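Local coordinates for bifunctional protein PutA (Bdellovibrio bacteriovorus, PDB 5UR2) that probably carries out both steps of proline breakdown to glutamate, as a flavin-dependent proline dehydrogenase joined to an NAD-dependent L-glutamate gamma-semialdehyde dehydrogenase, at residues A559-D571 and G676-Q688. Residues are numbered along the deposited sequence; the frame is centred on the assembly and turned at random.
Sequences ALVDKLADIMTRD and GLMKMIQEAGFPQ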
ATOM      1  N   ALA B 559     -14.430  15.565   2.424  1.00 15.97           N
ATOM      2  CA  ALA B 559     -15.498  16.331   1.780  1.00 18.36           C
ATOM      3  C   ALA B 559     -15.161  17.825   1.723  1.00 20.39           C
ATOM      4  O   ALA B 559     -15.520  18.514   0.760  1.00 24.04           O
ATOM      5  CB  ALA B 559     -16.823  16.099   2.515  1.00 16.54           C
ATOM      6  N   LEU B 560     -14.487  18.347   2.752  1.00 18.26           N
ATOM      7  CA  LEU B 560     -14.038  19.741   2.708  1.00 19.56           C
ATOM      8  C   LEU B 560     -13.031  19.949   1.585  1.00 20.76           C
ATOM      9  O   LEU B 560     -13.095  20.952   0.860  1.00 19.54           O
ATOM     10  CB  LEU B 560     -13.436  20.148   4.059  1.00 18.37           C
ATOM     11  CG  LEU B 560     -14.490  20.477   5.130  1.00 24.81           C
ATOM     12  CD1 LEU B 560     -13.888  20.747   6.500  1.00 18.10           C
ATOM     13  CD2 LEU B 560     -15.297  21.695   4.689  1.00 24.27           C
ATOM     14  N   VAL B 561     -12.124  18.985   1.400  1.00 22.00           N
ATOM     15  CA  VAL B 561     -11.133  19.062   0.331  1.00 16.49           C
ATOM     16  C   VAL B 561     -11.795  18.936  -1.043  1.00 21.89           C
ATOM     17  O   VAL B 561     -11.377  19.587  -2.016  1.00 22.75           O
ATOM     18  CB  VAL B 561     -10.052  18.000   0.562  1.00 18.92           C
ATOM     19  CG1 VAL B 561      -9.116  17.917  -0.658  1.00 13.18           C
ATOM     20  CG2 VAL B 561      -9.286  18.370   1.804  1.00 13.45           C
ATOM     21  N   ASP B 562     -12.826  18.092  -1.152  1.00 17.25           N
ATOM     22  CA  ASP B 562     -13.586  18.017  -2.400  1.00 24.48           C
ATOM     23  C   ASP B 562     -14.279  19.338  -2.704  1.00 25.13           C
ATOM     24  O   ASP B 562     -14.326  19.767  -3.862  1.00 20.75           O
ATOM     25  CB  ASP B 562     -14.613  16.883  -2.347  1.00 27.32           C
ATOM     26  CG  ASP B 562     -14.029  15.541  -2.767  1.00 36.70           C
ATOM     27  OD1 ASP B 562     -13.164  15.503  -3.678  1.00 46.16           O
ATOM     28  OD2 ASP B 562     -14.468  14.520  -2.208  1.00 43.31           O
ATOM     29  N   LYS B 563     -14.839  19.991  -1.681  1.00 22.74           N
ATOM     30  CA  LYS B 563     -15.509  21.259  -1.925  1.00 16.83           C
ATOM     31  C   LYS B 563     -14.512  22.304  -2.398  1.00 17.06           C
ATOM     32  O   LYS B 563     -14.813  23.084  -3.309  1.00 22.39           O
ATOM     33  CB  LYS B 563     -16.239  21.742  -0.667  1.00 26.68           C
ATOM     34  CG  LYS B 563     -17.233  22.881  -0.940  1.00 40.54           C
ATOM     35  CD  LYS B 563     -18.021  23.278   0.317  1.00 52.11           C
ATOM     36  CE  LYS B 563     -18.967  24.462   0.054  1.00 50.54           C
ATOM     37  NZ  LYS B 563     -19.527  25.019   1.324  1.00 44.56           N
ATOM     38  N   LEU B 564     -13.299  22.299  -1.828  1.00 19.50           N
ATOM     39  CA  LEU B 564     -12.246  23.191  -2.305  1.00 17.28           C
ATOM     40  C   LEU B 564     -11.989  22.984  -3.799  1.00 19.97           C
ATOM     41  O   LEU B 564     -11.915  23.950  -4.565  1.00 20.71           O
ATOM     42  CB  LEU B 564     -10.966  22.968  -1.495  1.00 13.81           C
ATOM     43  CG  LEU B 564      -9.732  23.739  -1.973  1.00 20.35           C
ATOM     44  CD1 LEU B 564     -10.030  25.223  -1.962  1.00 17.17           C
ATOM     45  CD2 LEU B 564      -8.471  23.413  -1.146  1.00 13.81           C
ATOM     46  N   ALA B 565     -11.889  21.723  -4.234  1.00 18.80           N
ATOM     47  CA  ALA B 565     -11.705  21.420  -5.653  1.00 15.43           C
ATOM     48  C   ALA B 565     -12.863  21.935  -6.501  1.00 20.13           C
ATOM     49  O   ALA B 565     -12.651  22.430  -7.618  1.00 21.33           O
ATOM     50  CB  ALA B 565     -11.553  19.908  -5.852  1.00 16.40           C
ATOM     51  N   ASP B 566     -14.097  21.828  -5.994  1.00 15.24           N
ATOM     52  CA  ASP B 566     -15.241  22.335  -6.742  1.00 15.89           C
ATOM     53  C   ASP B 566     -15.187  23.843  -6.873  1.00 20.13           C
ATOM     54  O   ASP B 566     -15.491  24.384  -7.937  1.00 24.26           O
ATOM     55  CB  ASP B 566     -16.548  21.933  -6.068  1.00 20.43           C
ATOM     56  CG  ASP B 566     -16.755  20.431  -6.058  1.00 22.26           C
ATOM     57  OD1 ASP B 566     -16.194  19.733  -6.921  1.00 30.81           O
ATOM     58  OD2 ASP B 566     -17.454  19.953  -5.165  1.00 20.60           O
ATOM     59  N   ILE B 567     -14.783  24.533  -5.804  1.00 23.78           N
ATOM     60  CA  ILE B 567     -14.664  25.984  -5.874  1.00 24.67           C
ATOM     61  C   ILE B 567     -13.575  26.378  -6.865  1.00 22.30           C
ATOM     62  O   ILE B 567     -13.767  27.283  -7.687  1.00 20.98           O
ATOM     63  CB  ILE B 567     -14.420  26.550  -4.469  1.00 24.94           C
ATOM     64  CG1 ILE B 567     -15.704  26.425  -3.644  1.00 23.60           C
ATOM     65  CG2 ILE B 567     -13.866  27.979  -4.531  1.00 21.65           C
ATOM     66  CD1 ILE B 567     -15.479  26.568  -2.154  1.00 14.92           C
ATOM     67  N   MET B 568     -12.436  25.673  -6.837  1.00 19.38           N
ATOM     68  CA  MET B 568     -11.399  25.904  -7.839  1.00 19.13           C
ATOM     69  C   MET B 568     -11.948  25.700  -9.249  1.00 21.62           C
ATOM     70  O   MET B 568     -11.628  26.469 -10.166  1.00 16.40           O
ATOM     71  CB  MET B 568     -10.212  24.971  -7.624  1.00 16.20           C
ATOM     72  CG  MET B 568      -9.310  25.264  -6.433  1.00 19.72           C
ATOM     73  SD  MET B 568      -8.085  23.902  -6.309  1.00 23.34           S
ATOM     74  CE  MET B 568      -7.083  24.506  -4.938  1.00 21.85           C
ATOM     75  N   THR B 569     -12.770  24.660  -9.441  1.00 18.18           N
ATOM     76  CA  THR B 569     -13.350  24.412 -10.756  1.00 18.23           C
ATOM     77  C   THR B 569     -14.256  25.566 -11.186  1.00 19.76           C
ATOM     78  O   THR B 569     -14.199  26.020 -12.333  1.00 21.89           O
ATOM     79  CB  THR B 569     -14.110  23.084 -10.730  1.00 22.18           C
ATOM     80  OG1 THR B 569     -13.233  22.032 -10.306  1.00 25.12           O
ATOM     81  CG2 THR B 569     -14.700  22.746 -12.104  1.00 19.70           C
ATOM     82  N   ARG B 570     -15.082  26.068 -10.267  1.00 20.03           N
ATOM     83  CA  ARG B 570     -15.964  27.188 -10.577  1.00 19.65           C
ATOM     84  C   ARG B 570     -15.171  28.452 -10.918  1.00 23.70           C
ATOM     85  O   ARG B 570     -15.557  29.213 -11.812  1.00 22.27           O
ATOM     86  CB  ARG B 570     -16.890  27.435  -9.388  1.00 23.25           C
ATOM     87  CG  ARG B 570     -17.858  28.606  -9.548  1.00 25.22           C
ATOM     88  CD  ARG B 570     -18.382  29.014  -8.161  1.00 19.84           C
ATOM     89  NE  ARG B 570     -17.373  29.750  -7.390  1.00 23.56           N
ATOM     90  CZ  ARG B 570     -17.405  29.906  -6.068  1.00 23.55           C
ATOM     91  NH1 ARG B 570     -18.381  29.354  -5.361  1.00 27.47           N
ATOM     92  NH2 ARG B 570     -16.469  30.614  -5.451  1.00 18.57           N
ATOM     93  N   ASP B 571     -14.075  28.717 -10.204  1.00 18.04           N
ATOM     94  CA  ASP B 571     -13.357  29.973 -10.386  1.00 17.90           C
ATOM     95  C   ASP B 571     -12.161  29.829 -11.333  1.00 24.88           C
ATOM     96  O   ASP B 571     -11.229  30.641 -11.287  1.00 28.94           O
ATOM     97  CB  ASP B 571     -12.932  30.527  -9.028  1.00 22.42           C
ATOM     98  CG  ASP B 571     -14.137  30.998  -8.193  1.00 25.94           C
ATOM     99  OD1 ASP B 571     -15.245  31.013  -8.742  1.00 23.06           O
ATOM    100  OD2 ASP B 571     -13.994  31.344  -6.999  1.00 25.11           O
ATOM    101  N   GLY B 676      -5.717  33.971  -2.981  1.00 20.42           N
ATOM    102  CA  GLY B 676      -6.879  33.336  -3.576  1.00 16.29           C
ATOM    103  C   GLY B 676      -7.136  31.951  -3.010  1.00 26.30           C
ATOM    104  O   GLY B 676      -8.285  31.584  -2.753  1.00 25.17           O
ATOM    105  N   LEU B 677      -6.069  31.169  -2.778  1.00 18.55           N
ATOM    106  CA  LEU B 677      -6.252  29.845  -2.181  1.00 15.26           C
ATOM    107  C   LEU B 677      -6.870  29.943  -0.793  1.00 20.30           C
ATOM    108  O   LEU B 677      -7.786  29.179  -0.457  1.00 22.79           O
ATOM    109  CB  LEU B 677      -4.924  29.078  -2.122  1.00 16.98           C
ATOM    110  CG  LEU B 677      -4.984  27.709  -1.416  1.00 17.29           C
ATOM    111  CD1 LEU B 677      -5.872  26.689  -2.144  1.00 15.89           C
ATOM    112  CD2 LEU B 677      -3.588  27.113  -1.214  1.00 17.85           C
ATOM    113  N   MET B 678      -6.384  30.878   0.029  1.00 18.55           N
ATOM    114  CA  MET B 678      -6.911  31.007   1.386  1.00 18.44           C
ATOM    115  C   MET B 678      -8.394  31.384   1.378  1.00 18.84           C
ATOM    116  O   MET B 678      -9.179  30.878   2.192  1.00 21.99           O
ATOM    117  CB  MET B 678      -6.091  32.043   2.164  1.00 20.50           C
ATOM    118  CG  MET B 678      -6.471  32.144   3.641  1.00 20.14           C
ATOM    119  SD  MET B 678      -6.261  30.591   4.491  1.00 25.15           S
ATOM    120  CE  MET B 678      -7.253  30.857   5.959  1.00 20.52           C
ATOM    121  N   LYS B 679      -8.799  32.263   0.459  1.00 16.28           N
ATOM    122  CA  LYS B 679     -10.200  32.675   0.382  1.00 19.03           C
ATOM    123  C   LYS B 679     -11.097  31.502   0.006  1.00 23.52           C
ATOM    124  O   LYS B 679     -12.239  31.398   0.480  1.00 19.12           O
ATOM    125  CB  LYS B 679     -10.349  33.821  -0.627  1.00 19.82           C
ATOM    126  CG  LYS B 679      -9.827  35.149  -0.079  1.00 29.08           C
ATOM    127  CD  LYS B 679     -10.528  35.461   1.246  1.00 39.85           C
ATOM    128  CE  LYS B 679      -9.810  36.514   2.072  1.00 44.13           C
ATOM    129  NZ  LYS B 679     -10.287  36.490   3.500  1.00 45.66           N
ATOM    130  N   MET B 680     -10.605  30.626  -0.875  1.00 15.67           N
ATOM    131  CA  MET B 680     -11.362  29.442  -1.248  1.00 23.17           C
ATOM    132  C   MET B 680     -11.403  28.447  -0.096  1.00 21.20           C
ATOM    133  O   MET B 680     -12.437  27.812   0.149  1.00 23.19           O
ATOM    134  CB  MET B 680     -10.754  28.796  -2.502  1.00 19.11           C
ATOM    135  CG  MET B 680     -10.732  29.692  -3.738  1.00 24.30           C
ATOM    136  SD  MET B 680     -10.255  28.839  -5.263  1.00 24.80           S
ATOM    137  CE  MET B 680      -8.506  28.536  -5.035  1.00 22.02           C
ATOM    138  N   ILE B 681     -10.299  28.331   0.642  1.00 18.30           N
ATOM    139  CA  ILE B 681     -10.278  27.476   1.822  1.00 18.94           C
ATOM    140  C   ILE B 681     -11.318  27.947   2.824  1.00 23.16           C
ATOM    141  O   ILE B 681     -12.113  27.148   3.333  1.00 24.33           O
ATOM    142  CB  ILE B 681      -8.858  27.440   2.430  1.00 15.06           C
ATOM    143  CG1 ILE B 681      -7.956  26.485   1.629  1.00 14.71           C
ATOM    144  CG2 ILE B 681      -8.877  27.070   3.905  1.00 15.16           C
ATOM    145  CD1 ILE B 681      -6.498  26.678   1.901  1.00 19.15           C
ATOM    146  N   GLN B 682     -11.386  29.259   3.059  1.00 24.88           N
ATOM    147  CA  GLN B 682     -12.413  29.788   3.948  1.00 22.04           C
ATOM    148  C   GLN B 682     -13.804  29.530   3.389  1.00 26.15           C
ATOM    149  O   GLN B 682     -14.711  29.143   4.133  1.00 23.35           O
ATOM    150  CB  GLN B 682     -12.204  31.288   4.180  1.00 18.29           C
ATOM    151  CG  GLN B 682     -10.923  31.615   4.972  1.00 24.76           C
ATOM    152  CD  GLN B 682     -10.764  33.113   5.239  1.00 31.09           C
ATOM    153  OE1 GLN B 682     -10.269  33.855   4.401  1.00 36.77           O
ATOM    154  NE2 GLN B 682     -11.158  33.546   6.421  1.00 23.99           N
ATOM    155  N   GLU B 683     -13.990  29.716   2.076  1.00 21.19           N
ATOM    156  CA  GLU B 683     -15.315  29.494   1.501  1.00 21.41           C
ATOM    157  C   GLU B 683     -15.707  28.016   1.555  1.00 23.29           C
ATOM    158  O   GLU B 683     -16.874  27.682   1.789  1.00 24.51           O
ATOM    159  CB  GLU B 683     -15.372  30.016   0.064  1.00 18.73           C
ATOM    160  CG  GLU B 683     -16.774  29.923  -0.503  1.00 27.11           C
ATOM    161  CD  GLU B 683     -16.867  30.235  -1.990  1.00 29.44           C
ATOM    162  OE1 GLU B 683     -15.894  30.762  -2.571  1.00 31.45           O
ATOM    163  OE2 GLU B 683     -17.924  29.923  -2.576  1.00 26.41           O
ATOM    164  N   ALA B 684     -14.740  27.117   1.374  1.00 23.20           N
ATOM    165  CA  ALA B 684     -15.045  25.692   1.438  1.00 19.36           C
ATOM    166  C   ALA B 684     -15.531  25.285   2.829  1.00 26.29           C
ATOM    167  O   ALA B 684     -16.248  24.285   2.967  1.00 25.31           O
ATOM    168  CB  ALA B 684     -13.814  24.882   1.041  1.00 14.69           C
ATOM    169  N   GLY B 685     -15.146  26.031   3.858  1.00 26.46           N
ATOM    170  CA  GLY B 685     -15.634  25.841   5.203  1.00 23.96           C
ATOM    171  C   GLY B 685     -14.662  25.219   6.198  1.00 29.17           C
ATOM    172  O   GLY B 685     -15.116  24.663   7.204  1.00 26.20           O
ATOM    173  N   PHE B 686     -13.358  25.296   5.955  1.00 22.32           N
ATOM    174  CA  PHE B 686     -12.411  24.775   6.925  1.00 23.56           C
ATOM    175  C   PHE B 686     -12.518  25.582   8.218  1.00 27.09           C
ATOM    176  O   PHE B 686     -12.475  26.816   8.172  1.00 27.99           O
ATOM    177  CB  PHE B 686     -10.989  24.817   6.357  1.00 22.18           C
ATOM    178  CG  PHE B 686     -10.726  23.747   5.329  1.00 20.62           C
ATOM    179  CD1 PHE B 686     -11.102  23.932   4.011  1.00 14.98           C
ATOM    180  CD2 PHE B 686     -10.098  22.559   5.679  1.00 17.78           C
ATOM    181  CE1 PHE B 686     -10.864  22.949   3.062  1.00 22.51           C
ATOM    182  CE2 PHE B 686      -9.861  21.582   4.740  1.00 14.35           C
ATOM    183  CZ  PHE B 686     -10.251  21.773   3.426  1.00 20.06           C
ATOM    184  N   PRO B 687     -12.650  24.931   9.377  1.00 23.43           N
ATOM    185  CA  PRO B 687     -12.822  25.667  10.635  1.00 24.69           C
ATOM    186  C   PRO B 687     -11.634  26.570  10.926  1.00 28.04           C
ATOM    187  O   PRO B 687     -10.506  26.332  10.479  1.00 24.08           O
ATOM    188  CB  PRO B 687     -12.922  24.555  11.698  1.00 27.46           C
ATOM    189  CG  PRO B 687     -13.233  23.327  10.972  1.00 23.55           C
ATOM    190  CD  PRO B 687     -12.610  23.477   9.589  1.00 24.93           C
ATOM    191  N   GLN B 688     -11.897  27.602  11.722  1.00 16.95           N
ATOM    192  CA  GLN B 688     -10.859  28.565  12.046  1.00 26.47           C
ATOM    193  C   GLN B 688      -9.645  27.864  12.651  1.00 24.86           C
ATOM    194  O   GLN B 688      -9.771  26.985  13.512  1.00 23.74           O
ATOM    195  CB  GLN B 688     -11.395  29.610  13.019  1.00 23.35           C
ATOM    196  CG  GLN B 688     -11.808  29.045  14.342  1.00 33.29           C
ATOM    197  CD  GLN B 688     -12.175  30.122  15.339  1.00 48.23           C
ATOM    198  OE1 GLN B 688     -12.854  31.091  14.999  1.00 52.03           O
ATOM    199  NE2 GLN B 688     -11.702  29.974  16.571  1.00 55.17           N
TER
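With CG trans to the backbone N in both Arg570 (chi1 179°) and Glu683 (chi1 -174°), the two side chains run at each other from opposite directions; a bend at chi3 turns the guanidinium so that NH1 and NH2 face the carboxylate end-on. Arg570 NH1 meets Glu683 OE2 at 2.9 Å and Arg570 NH2 meets Glu683 OE1 at 2.9 Å, with the guanidinium and carboxylate planes 22° apart, nearly coplanar. NE and NH2 also hold Asp571 side-on, so two acids fix the rotation of one guanidinium and probably offset its charge.

Alongside this bridge between exposed residues, the buried Leu564 is a knob among Leu677, Met680, Ile681 and Ala684, Leu564 CD1 lying 3.7 Å from Met680 CB. Ala684 answers as a knob among Leu560, Lys563, Leu564 and Ile567; its small side chain is consistent with the close approach of the two segments. Met680 touches two neighbours: its CG and SD reach Ile567 CG2, while Met680 CE lies 3.6 Å from Met568 CG. Past the Schellman turn at Gly685, Phe686 offers a ring face to Leu560 CB, 4.0 Å from the centroid, a CH-pi contact. Helix 646-657 backs Leu564 and Met568. The example illustrates reciprocal knobs-into-holes packing between helices 554-570 and 671-684 of the aldehyde dehydrogenase fold.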